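Stk_08120 (Sulfolobus tokodaii str. 7, PDB 2EJX) probably serves as a fatty acid carrier of a thermoacidophile-specific family whose fold is related to that of Bet v 1. Local coordinates at residues K54-S59 / A108-P113; K61-V66 / I76-R81; E72-Y77 / I85-K90. All blocks are in the same frame, centred on the assembly; numbering follows the deposited sequence.

Contact 1. Residues K54-S59 / A108-P113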
loop_
_atom_site.group_PDB
_atom_site.type_symbol
_atom_site.label_atom_id
_atom_site.label_comp_id
_atom_site.label_asym_id
_atom_site.label_seq_id
_atom_site.Cartn_x
_atom_site.Cartn_y
_atom_site.Cartn_z
ATOM N N LYS A 54 -10.879 8.705 5.164
ATOM C CA LYS A 54 -11.260 9.155 6.510
ATOM C C LYS A 54 -11.063 8.039 7.545
ATOM O O LYS A 54 -11.297 6.855 7.261
ATOM C CB LYS A 54 -12.699 9.643 6.500
ATOM C CG LYS A 54 -13.235 10.154 7.848
ATOM C CD LYS A 54 -14.616 10.706 7.709
ATOM C CE LYS A 54 -14.969 11.543 8.937
ATOM N NZ LYS A 54 -16.279 12.221 8.720
ATOM N N PHE A 55 -10.620 8.414 8.746
ATOM C CA PHE A 55 -10.645 7.505 9.892
ATOM C C PHE A 55 -10.957 8.361 11.118
ATOM O O PHE A 55 -10.522 9.523 11.195
ATOM C CB PHE A 55 -9.350 6.725 10.070
ATOM C CG PHE A 55 -8.157 7.585 10.305
ATOM C CD1 PHE A 55 -7.698 7.823 11.590
ATOM C CD2 PHE A 55 -7.505 8.195 9.240
ATOM C CE1 PHE A 55 -6.607 8.653 11.811
ATOM C CE2 PHE A 55 -6.398 9.027 9.453
ATOM C CZ PHE A 55 -5.960 9.263 10.737
ATOM N N LEU A 56 -11.729 7.798 12.035
ATOM C CA LEU A 56 -12.315 8.574 13.126
ATOM C C LEU A 56 -12.976 9.832 12.529
ATOM O O LEU A 56 -13.646 9.730 11.495
ATOM C CB LEU A 56 -11.244 8.923 14.174
ATOM C CG LEU A 56 -10.530 7.724 14.848
ATOM C CD1 LEU A 56 -9.336 8.245 15.605
ATOM C CD2 LEU A 56 -11.435 6.954 15.767
ATOM N N ALA A 57 -12.778 11.001 13.145
ATOM C CA ALA A 57 -13.348 12.246 12.614
ATOM C C ALA A 57 -12.509 12.923 11.530
ATOM O O ALA A 57 -12.871 14.004 11.048
ATOM C CB ALA A 57 -13.657 13.237 13.750
ATOM N N PHE A 58 -11.431 12.270 11.098
ATOM C CA PHE A 58 -10.438 12.927 10.278
ATOM C C PHE A 58 -10.404 12.518 8.816
ATOM O O PHE A 58 -9.859 11.485 8.497
ATOM C CB PHE A 58 -9.072 12.695 10.901
ATOM C CG PHE A 58 -9.065 12.997 12.367
ATOM C CD1 PHE A 58 -9.232 14.304 12.796
ATOM C CD2 PHE A 58 -8.943 11.983 13.300
ATOM C CE1 PHE A 58 -9.267 14.597 14.171
ATOM C CE2 PHE A 58 -8.979 12.263 14.687
ATOM C CZ PHE A 58 -9.141 13.567 15.097
ATOM N N SER A 59 -10.946 13.366 7.952
ATOM C CA SER A 59 -10.757 13.228 6.509
ATOM C C SER A 59 -9.368 13.670 6.108
ATOM O O SER A 59 -8.788 14.615 6.681
ATOM C CB SER A 59 -11.771 14.080 5.763
ATOM O OG SER A 59 -13.065 13.587 6.065
ATOM N N ALA A 108 0.190 9.242 12.835
ATOM C CA ALA A 108 0.617 7.825 12.924
ATOM C C ALA A 108 -0.071 7.087 14.098
ATOM O O ALA A 108 -0.611 5.966 13.934
ATOM C CB ALA A 108 2.110 7.739 13.009
ATOM N N PHE A 109 -0.107 7.720 15.275
ATOM C CA PHE A 109 -0.767 7.130 16.449
ATOM C C PHE A 109 -2.231 6.781 16.196
ATOM O O PHE A 109 -2.706 5.694 16.564
ATOM C CB PHE A 109 -0.671 8.089 17.663
ATOM C CG PHE A 109 -1.410 7.616 18.901
ATOM C CD1 PHE A 109 -0.815 6.690 19.774
ATOM C CD2 PHE A 109 -2.662 8.122 19.229
ATOM C CE1 PHE A 109 -1.467 6.258 20.916
ATOM C CE2 PHE A 109 -3.337 7.684 20.397
ATOM C CZ PHE A 109 -2.733 6.749 21.235
ATOM N N LEU A 110 -2.944 7.720 15.602
ATOM C CA LEU A 110 -4.365 7.526 15.373
ATOM C C LEU A 110 -4.607 6.552 14.218
ATOM O O LEU A 110 -5.532 5.734 14.288
ATOM C CB LEU A 110 -5.011 8.864 15.109
ATOM C CG LEU A 110 -5.062 9.841 16.326
ATOM C CD1 LEU A 110 -5.711 11.099 15.902
ATOM C CD2 LEU A 110 -5.852 9.263 17.454
ATOM N N GLY A 111 -3.786 6.631 13.173
ATOM C CA GLY A 111 -4.014 5.794 11.968
ATOM C C GLY A 111 -3.522 4.372 12.149
ATOM O O GLY A 111 -3.939 3.452 11.401
ATOM N N LYS A 112 -2.652 4.161 13.145
ATOM C CA LYS A 112 -1.989 2.854 13.294
ATOM C C LYS A 112 -2.898 1.617 13.328
ATOM O O LYS A 112 -2.648 0.687 12.551
ATOM C CB LYS A 112 -0.963 2.787 14.443
ATOM C CG LYS A 112 -0.033 1.576 14.254
ATOM C CD LYS A 112 1.078 1.535 15.290
ATOM C CE LYS A 112 2.015 0.365 15.013
ATOM N NZ LYS A 112 2.857 0.088 16.221
ATOM N N PRO A 113 -3.932 1.583 14.205
ATOM C CA PRO A 113 -4.724 0.348 14.177
ATOM C C PRO A 113 -5.453 0.084 12.849
ATOM O O PRO A 113 -5.748 -1.065 12.564
ATOM C CB PRO A 113 -5.752 0.538 15.285
ATOM C CG PRO A 113 -5.776 1.988 15.553
ATOM C CD PRO A 113 -4.448 2.528 15.224
#
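Phe-55 and Gly-111 bring the two backbones closest, with 7.2 Å between their CA atoms, where a type II' beta turn from Phe-55 to Phe-58 abuts the early turns of the long helix 105-137. The turn is closed by a reciprocal pair of backbone bonds, Phe-58 N to Phe-55 O at 2.9 Å and Phe-55 N to Phe-58 O at 3.2 Å. No hydrogen bond crosses to the helix, so the union is apolar. Leu-110 is its centre and meets three side chains of the turn. With CG set between its backbone N and carbonyl carbon (chi1 61°), Phe-55 projects its ring at the helix. The CB of Leu-110 meets it at the edge, in the ring plane, 3.7 Å from CE1 of Phe-55. Over one face comes CA of Gly-111 in a CH-pi contact, 4.3 Å from the centroid of the Phe-55 ring and 26° off its normal; the ring thus rests against helix backbone at Leu-110 and Gly-111. Leu-110 divides its two methyls between Phe-58 and Leu-56. Its CD1 touches CE2 of Phe-58 at 3.7 Å, obliquely to that ring, while its CD2 lies 4.1 Å from CD1 of Leu-56. The side chains of Phe-55, Leu-56 and Phe-58 each cross Leu-110 at about a right angle. Pro-36 also packs on Phe-55, and Arg-81 on Phe-58. A beta hairpin, strands 48-55 and 58-69, thus sets its turn against the start of the long C-terminal helix, a pairing of curved antiparallel sheet and helix consistent with the Bet v 1-like fold.

Contact 2. Residues K61-V66 / I76-R81; sequences KVKGRV and IYDSDR
Lys-61 opens the pairing by giving its backbone N to OD1 of Asp-80 at 3.0 Å, on the syn side but 34° out of the carboxylate plane; its carbonyl O receives a weak bond from Asp-80 N. A water lies 3.2 Å from both Lys-61 O and Asp-78 OD2 and can donate to either. Val-62 stands opposite Ser-79 in a non-hydrogen-bonded pair, and its CG2, anti to the backbone N, rests 3.7 Å from CD1 of Tyr-77. At Lys-63 two nearly straight backbone bonds join it to Asp-78, the one from Asp-78 N to Lys-63 O being 3.0 Å. Above them the lysine chain bends at its last torsion (chi4 -88°), bringing NZ to the syn lone pair of Asp-78 OD2 at 2.9 Å, a salt bridge. Were Asp-78 an alanine, the Lys-63 ammonium would probably lose its carboxylate mate and its bent end be freer to turn. Gly-64 faces Tyr-77 with their CA atoms only 4.0 Å apart, a spacing at which a side chain on the glycine would clash with Ile-76 O. Arg-65 pairs with Ile-76 next, Arg-65 N to Ile-76 O and Ile-76 N to Arg-65 O, each 2.9 Å, while its guanidinium turns to Glu-45. Strand 48-55 flanks 61-66 on its other edge, strand 82-92 flanks 76-79, and on the Val-62 side of the sheet Tyr-77 reaches His-102 through its OH and Phe-35 edge-to-face.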
loop_
_atom_site.group_PDB
_atom_site.type_symbol
_atom_site.label_atom_id
_atom_site.label_comp_id
_atom_site.label_asym_id
_atom_site.label_seq_id
_atom_site.Cartn_x
_atom_site.Cartn_y
_atom_site.Cartn_z
ATOM N N LYS A 61 -6.598 14.022 2.480
ATOM C CA LYS A 61 -6.302 13.958 1.043
ATOM C C LYS A 61 -4.853 13.592 0.898
ATOM O O LYS A 61 -3.975 14.308 1.410
ATOM C CB LYS A 61 -6.512 15.319 0.387
ATOM C CG LYS A 61 -7.912 15.606 0.018
ATOM C CD LYS A 61 -8.073 17.074 -0.410
ATOM C CE LYS A 61 -8.064 17.248 -1.920
ATOM N NZ LYS A 61 -6.688 17.363 -2.465
ATOM N N VAL A 62 -4.572 12.493 0.212
ATOM C CA VAL A 62 -3.201 12.077 0.013
ATOM C C VAL A 62 -2.935 11.987 -1.513
ATOM O O VAL A 62 -3.846 11.672 -2.304
ATOM C CB VAL A 62 -2.853 10.770 0.813
ATOM C CG1 VAL A 62 -3.760 9.639 0.416
ATOM C CG2 VAL A 62 -1.404 10.359 0.665
ATOM N N LYS A 63 -1.725 12.353 -1.908
ATOM C CA LYS A 63 -1.282 12.147 -3.300
ATOM C C LYS A 63 0.203 11.798 -3.278
ATOM O O LYS A 63 0.893 11.971 -2.279
ATOM C CB LYS A 63 -1.553 13.396 -4.169
ATOM C CG LYS A 63 -0.615 14.543 -3.850
ATOM C CD LYS A 63 -1.136 15.807 -4.507
ATOM C CE LYS A 63 -0.068 16.921 -4.510
ATOM N NZ LYS A 63 -0.171 17.679 -3.271
ATOM N N GLY A 64 0.720 11.240 -4.355
ATOM C CA GLY A 64 2.085 10.788 -4.318
ATOM C C GLY A 64 2.531 10.107 -5.618
ATOM O O GLY A 64 1.809 10.137 -6.605
ATOM N N ARG A 65 3.704 9.497 -5.562
ATOM C CA ARG A 65 4.400 8.941 -6.739
ATOM C C ARG A 65 5.069 7.633 -6.384
ATOM O O ARG A 65 5.594 7.476 -5.302
ATOM C CB ARG A 65 5.461 9.938 -7.262
ATOM C CG ARG A 65 6.224 9.487 -8.550
ATOM C CD ARG A 65 6.513 10.669 -9.498
ATOM N NE ARG A 65 6.448 10.181 -10.880
ATOM C CZ ARG A 65 6.065 10.898 -11.933
ATOM N NH1 ARG A 65 5.705 12.168 -11.795
ATOM N NH2 ARG A 65 6.041 10.332 -13.138
ATOM N N VAL A 66 5.056 6.694 -7.330
ATOM C CA VAL A 66 5.645 5.374 -7.163
ATOM C C VAL A 66 6.967 5.302 -7.925
ATOM O O VAL A 66 7.068 5.761 -9.088
ATOM C CB VAL A 66 4.700 4.295 -7.724
ATOM C CG1 VAL A 66 5.354 2.911 -7.624
ATOM C CG2 VAL A 66 3.354 4.333 -7.024
ATOM N N ILE A 76 6.208 7.516 -2.467
ATOM C CA ILE A 76 6.427 8.750 -1.694
ATOM C C ILE A 76 5.152 9.569 -1.722
ATOM O O ILE A 76 4.582 9.808 -2.783
ATOM C CB ILE A 76 7.624 9.506 -2.279
ATOM C CG1 ILE A 76 8.841 8.574 -2.205
ATOM C CG2 ILE A 76 7.865 10.798 -1.522
ATOM C CD1 ILE A 76 10.151 9.169 -2.724
ATOM N N TYR A 77 4.649 9.971 -0.551
ATOM C CA TYR A 77 3.361 10.649 -0.542
ATOM C C TYR A 77 3.358 11.876 0.384
ATOM O O TYR A 77 4.209 11.963 1.275
ATOM C CB TYR A 77 2.249 9.692 -0.123
ATOM C CG TYR A 77 2.390 9.198 1.303
ATOM C CD1 TYR A 77 1.858 9.936 2.375
ATOM C CD2 TYR A 77 3.077 7.988 1.596
ATOM C CE1 TYR A 77 1.982 9.488 3.696
ATOM C CE2 TYR A 77 3.199 7.550 2.916
ATOM C CZ TYR A 77 2.655 8.318 3.938
ATOM O OH TYR A 77 2.783 7.871 5.207
ATOM N N ASP A 78 2.412 12.788 0.137
ATOM C CA ASP A 78 2.115 13.939 1.020
ATOM C C ASP A 78 0.650 14.055 1.268
ATOM O O ASP A 78 -0.144 13.802 0.401
ATOM C CB ASP A 78 2.641 15.277 0.426
ATOM C CG ASP A 78 2.026 15.627 -0.943
ATOM O OD1 ASP A 78 2.663 15.280 -1.975
ATOM O OD2 ASP A 78 0.928 16.253 -1.005
ATOM N N SER A 79 0.252 14.496 2.458
ATOM C CA SER A 79 -1.165 14.694 2.710
ATOM C C SER A 79 -1.310 15.825 3.695
ATOM O O SER A 79 -0.300 16.296 4.231
ATOM C CB SER A 79 -1.812 13.454 3.319
ATOM O OG SER A 79 -1.481 13.356 4.691
ATOM N N ASP A 80 -2.561 16.222 3.937
ATOM C CA ASP A 80 -2.879 17.276 4.915
ATOM C C ASP A 80 -2.677 16.795 6.360
ATOM O O ASP A 80 -2.833 17.577 7.309
ATOM C CB ASP A 80 -4.283 17.878 4.703
ATOM C CG ASP A 80 -5.389 16.826 4.504
ATOM O OD1 ASP A 80 -5.084 15.626 4.474
ATOM O OD2 ASP A 80 -6.576 17.233 4.355
ATOM N N ARG A 81 -2.336 15.516 6.525
ATOM C CA ARG A 81 -2.169 14.934 7.866
ATOM C C ARG A 81 -0.753 14.387 8.047
ATOM O O ARG A 81 -0.496 13.636 8.974
ATOM C CB ARG A 81 -3.186 13.809 8.116
ATOM C CG ARG A 81 -4.644 14.135 7.850
ATOM C CD ARG A 81 -5.187 15.229 8.716
ATOM N NE ARG A 81 -6.650 15.311 8.613
ATOM C CZ ARG A 81 -7.432 15.968 9.471
ATOM N NH1 ARG A 81 -6.896 16.594 10.516
ATOM N NH2 ARG A 81 -8.742 16.005 9.276
HETATM O O HOH W 1 -2.207 16.055 -0.622
#

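Contact 3. Residues E72-Y77 / I85-K90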
loop_
_atom_site.group_PDB
_atom_site.type_symbol
_atom_site.label_atom_id
_atom_site.label_comp_id
_atom_site.label_asym_id
_atom_site.label_seq_id
_atom_site.Cartn_x
_atom_site.Cartn_y
_atom_site.Cartn_z
ATOM N N GLU A 72 12.100 -3.721 -5.249
ATOM C CA GLU A 72 11.543 -2.750 -4.322
ATOM C C GLU A 72 10.556 -1.832 -5.014
ATOM O O GLU A 72 10.715 -1.521 -6.198
ATOM C CB GLU A 72 12.657 -1.922 -3.652
ATOM C CG GLU A 72 12.091 -0.857 -2.705
ATOM C CD GLU A 72 13.105 -0.255 -1.743
ATOM O OE1 GLU A 72 14.111 -0.909 -1.373
ATOM O OE2 GLU A 72 12.863 0.888 -1.343
ATOM N N VAL A 73 9.508 -1.440 -4.290
ATOM C CA VAL A 73 8.554 -0.430 -4.746
ATOM C C VAL A 73 8.542 0.625 -3.631
ATOM O O VAL A 73 8.367 0.288 -2.488
ATOM C CB VAL A 73 7.132 -1.003 -4.879
ATOM C CG1 VAL A 73 6.168 0.084 -5.292
ATOM C CG2 VAL A 73 7.073 -2.155 -5.903
ATOM N N ARG A 74 8.713 1.898 -3.980
ATOM C CA ARG A 74 8.785 2.954 -2.990
ATOM C C ARG A 74 7.725 3.982 -3.378
ATOM O O ARG A 74 7.744 4.509 -4.486
ATOM C CB ARG A 74 10.205 3.540 -3.040
ATOM C CG ARG A 74 10.650 4.252 -1.815
ATOM C CD ARG A 74 12.134 4.677 -1.898
ATOM N NE ARG A 74 13.019 3.503 -1.791
ATOM C CZ ARG A 74 14.308 3.549 -1.436
ATOM N NH1 ARG A 74 14.878 4.712 -1.125
ATOM N NH2 ARG A 74 15.030 2.428 -1.369
ATOM N N ILE A 75 6.760 4.232 -2.504
ATOM C CA ILE A 75 5.673 5.184 -2.795
ATOM C C ILE A 75 5.867 6.383 -1.871
ATOM O O ILE A 75 5.749 6.271 -0.645
ATOM C CB ILE A 75 4.275 4.560 -2.614
ATOM C CG1 ILE A 75 4.154 3.301 -3.494
ATOM C CG2 ILE A 75 3.167 5.563 -2.974
ATOM C CD1 ILE A 75 2.774 2.632 -3.541
ATOM N N ILE A 76 6.208 7.516 -2.467
ATOM C CA ILE A 76 6.427 8.750 -1.694
ATOM C C ILE A 76 5.152 9.569 -1.722
ATOM O O ILE A 76 4.582 9.808 -2.783
ATOM C CB ILE A 76 7.624 9.506 -2.279
ATOM C CG1 ILE A 76 8.841 8.574 -2.205
ATOM C CG2 ILE A 76 7.865 10.798 -1.522
ATOM C CD1 ILE A 76 10.151 9.169 -2.724
ATOM N N TYR A 77 4.649 9.971 -0.551
ATOM C CA TYR A 77 3.361 10.649 -0.542
ATOM C C TYR A 77 3.358 11.876 0.384
ATOM O O TYR A 77 4.209 11.963 1.275
ATOM C CB TYR A 77 2.249 9.692 -0.123
ATOM C CG TYR A 77 2.390 9.198 1.303
ATOM C CD1 TYR A 77 1.858 9.936 2.375
ATOM C CD2 TYR A 77 3.077 7.988 1.596
ATOM C CE1 TYR A 77 1.982 9.488 3.696
ATOM C CE2 TYR A 77 3.199 7.550 2.916
ATOM C CZ TYR A 77 2.655 8.318 3.938
ATOM O OH TYR A 77 2.783 7.871 5.207
ATOM N N ILE A 85 6.714 7.679 3.375
ATOM C CA ILE A 85 7.061 6.703 2.321
ATOM C C ILE A 85 6.478 5.333 2.671
ATOM O O ILE A 85 6.573 4.872 3.817
ATOM C CB ILE A 85 8.625 6.574 2.141
ATOM C CG1 ILE A 85 9.223 7.968 1.874
ATOM C CG2 ILE A 85 8.950 5.714 0.965
ATOM C CD1 ILE A 85 10.722 8.041 1.770
ATOM N N LEU A 86 5.886 4.686 1.674
ATOM C CA LEU A 86 5.485 3.278 1.794
ATOM C C LEU A 86 6.435 2.426 0.969
ATOM O O LEU A 86 6.580 2.636 -0.244
ATOM C CB LEU A 86 4.047 3.093 1.306
ATOM C CG LEU A 86 3.413 1.691 1.343
ATOM C CD1 LEU A 86 3.312 1.245 2.723
ATOM C CD2 LEU A 86 2.016 1.830 0.771
ATOM N N TYR A 87 7.066 1.458 1.619
ATOM C CA TYR A 87 7.944 0.533 0.920
ATOM C C TYR A 87 7.319 -0.839 0.798
ATOM O O TYR A 87 6.744 -1.335 1.751
ATOM C CB TYR A 87 9.225 0.319 1.703
ATOM C CG TYR A 87 9.948 1.588 2.052
ATOM C CD1 TYR A 87 10.972 2.055 1.243
ATOM C CD2 TYR A 87 9.594 2.326 3.194
ATOM C CE1 TYR A 87 11.642 3.224 1.558
ATOM C CE2 TYR A 87 10.269 3.497 3.517
ATOM C CZ TYR A 87 11.289 3.942 2.685
ATOM O OH TYR A 87 11.992 5.116 2.976
ATOM N N ILE A 88 7.495 -1.454 -0.373
ATOM C CA ILE A 88 7.237 -2.880 -0.546
ATOM C C ILE A 88 8.537 -3.562 -1.054
ATOM O O ILE A 88 9.041 -3.225 -2.132
ATOM C CB ILE A 88 5.984 -3.155 -1.444
ATOM C CG1 ILE A 88 4.747 -2.343 -0.961
ATOM C CG2 ILE A 88 5.649 -4.687 -1.424
ATOM C CD1 ILE A 88 4.496 -0.987 -1.707
ATOM N N ARG A 89 9.113 -4.470 -0.245
ATOM C CA ARG A 89 10.425 -5.039 -0.544
ATOM C C ARG A 89 10.319 -6.551 -0.686
ATOM O O ARG A 89 9.775 -7.201 0.185
ATOM C CB ARG A 89 11.454 -4.700 0.534
ATOM C CG ARG A 89 11.631 -3.197 0.801
ATOM C CD ARG A 89 12.617 -2.979 1.972
ATOM N NE ARG A 89 12.868 -1.544 2.191
ATOM C CZ ARG A 89 13.062 -0.974 3.381
ATOM N NH1 ARG A 89 13.081 -1.703 4.496
ATOM N NH2 ARG A 89 13.268 0.337 3.445
ATOM N N LYS A 90 10.800 -7.082 -1.813
ATOM C CA LYS A 90 10.917 -8.501 -1.969
ATOM C C LYS A 90 12.062 -8.988 -1.073
ATOM O O LYS A 90 13.171 -8.466 -1.146
ATOM C CB LYS A 90 11.158 -8.861 -3.451
ATOM C CG LYS A 90 11.582 -10.321 -3.661
ATOM C CD LYS A 90 11.537 -10.697 -5.095
ATOM C CE LYS A 90 12.198 -12.032 -5.322
ATOM N NZ LYS A 90 12.443 -12.288 -6.775
#
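Arg-74 and Tyr-87 run alongside each other in the same direction, with the guanidinium and ring planes 66° apart. CE1 of Tyr-87 sits over one face of the guanidinium, 3.6 Å from NE of Arg-74. Glu-72 comes alongside the same ring, its OE2 at the edge and in plane, 3.4 Å from CD1 of Tyr-87. The two faces of the tyrosine are also occupied: NH2 of Arg-89 lies over one and CG2 of Ile-85 over the other, each nearer the ring's margin than its centre. Ile-85 CG2 further touches CG of Arg-74 at 3.6 Å. What fixes Arg-74 is its side-on grip on Glu-72, where NE and NH2 both donate to OE2, each at 2.7 Å and from the same face of the carboxylate. The bend at chi3 (-72°) turns the guanidinium back to that oxygen. OE1 of Glu-72 has a long salt bridge to Arg-89 NE at 3.8 Å, so one carboxylate probably eases the closeness of two arginines. Beneath this network is an antiparallel hairpin of strands 72-79 and 82-92, part of the sheet of a Bet v 1-like fold. Its ladder has paired backbone bonds at Val-73 with Ile-88 and at Ile-75 with Leu-86, the one from Ile-75 N to Leu-86 O being 2.8 Å. These four residues turn their side chains to the other side of the sheet, where CD1 of Ile-88 lies 4.1 Å from CG1 of Val-73. Thr-30 of helix 27-34 packs on Ile-75, Leu-86 and Ile-88, while Met-21 and Phe-24 of helix 17-24 cover Ile-88.

In the fold
Contacts 2 and 3 are successive hairpin pairings in one antiparallel sheet: strand 72-79 lies between strands 58-69 and 82-92, so the two contacts share Ile-76 and Tyr-77, with centres about 13 Å apart. They also touch through Val-66, which packs on Val-73 and Ile-75. Contact 1 lies at the hairpin turn between strands 48-55 and 58-69, about 15 Å from contact 2 and 21 Å from contact 3 between centres. Strand 58-69 and a probable hydrogen bond from Arg-81 to Ser-59 O tie it to contact 2. Along the chain, contact 1 spans both others. Contacts 2 and 3 build adjoining strand pairs of the sheet, while contact 1 joins that turn to helix 105-137.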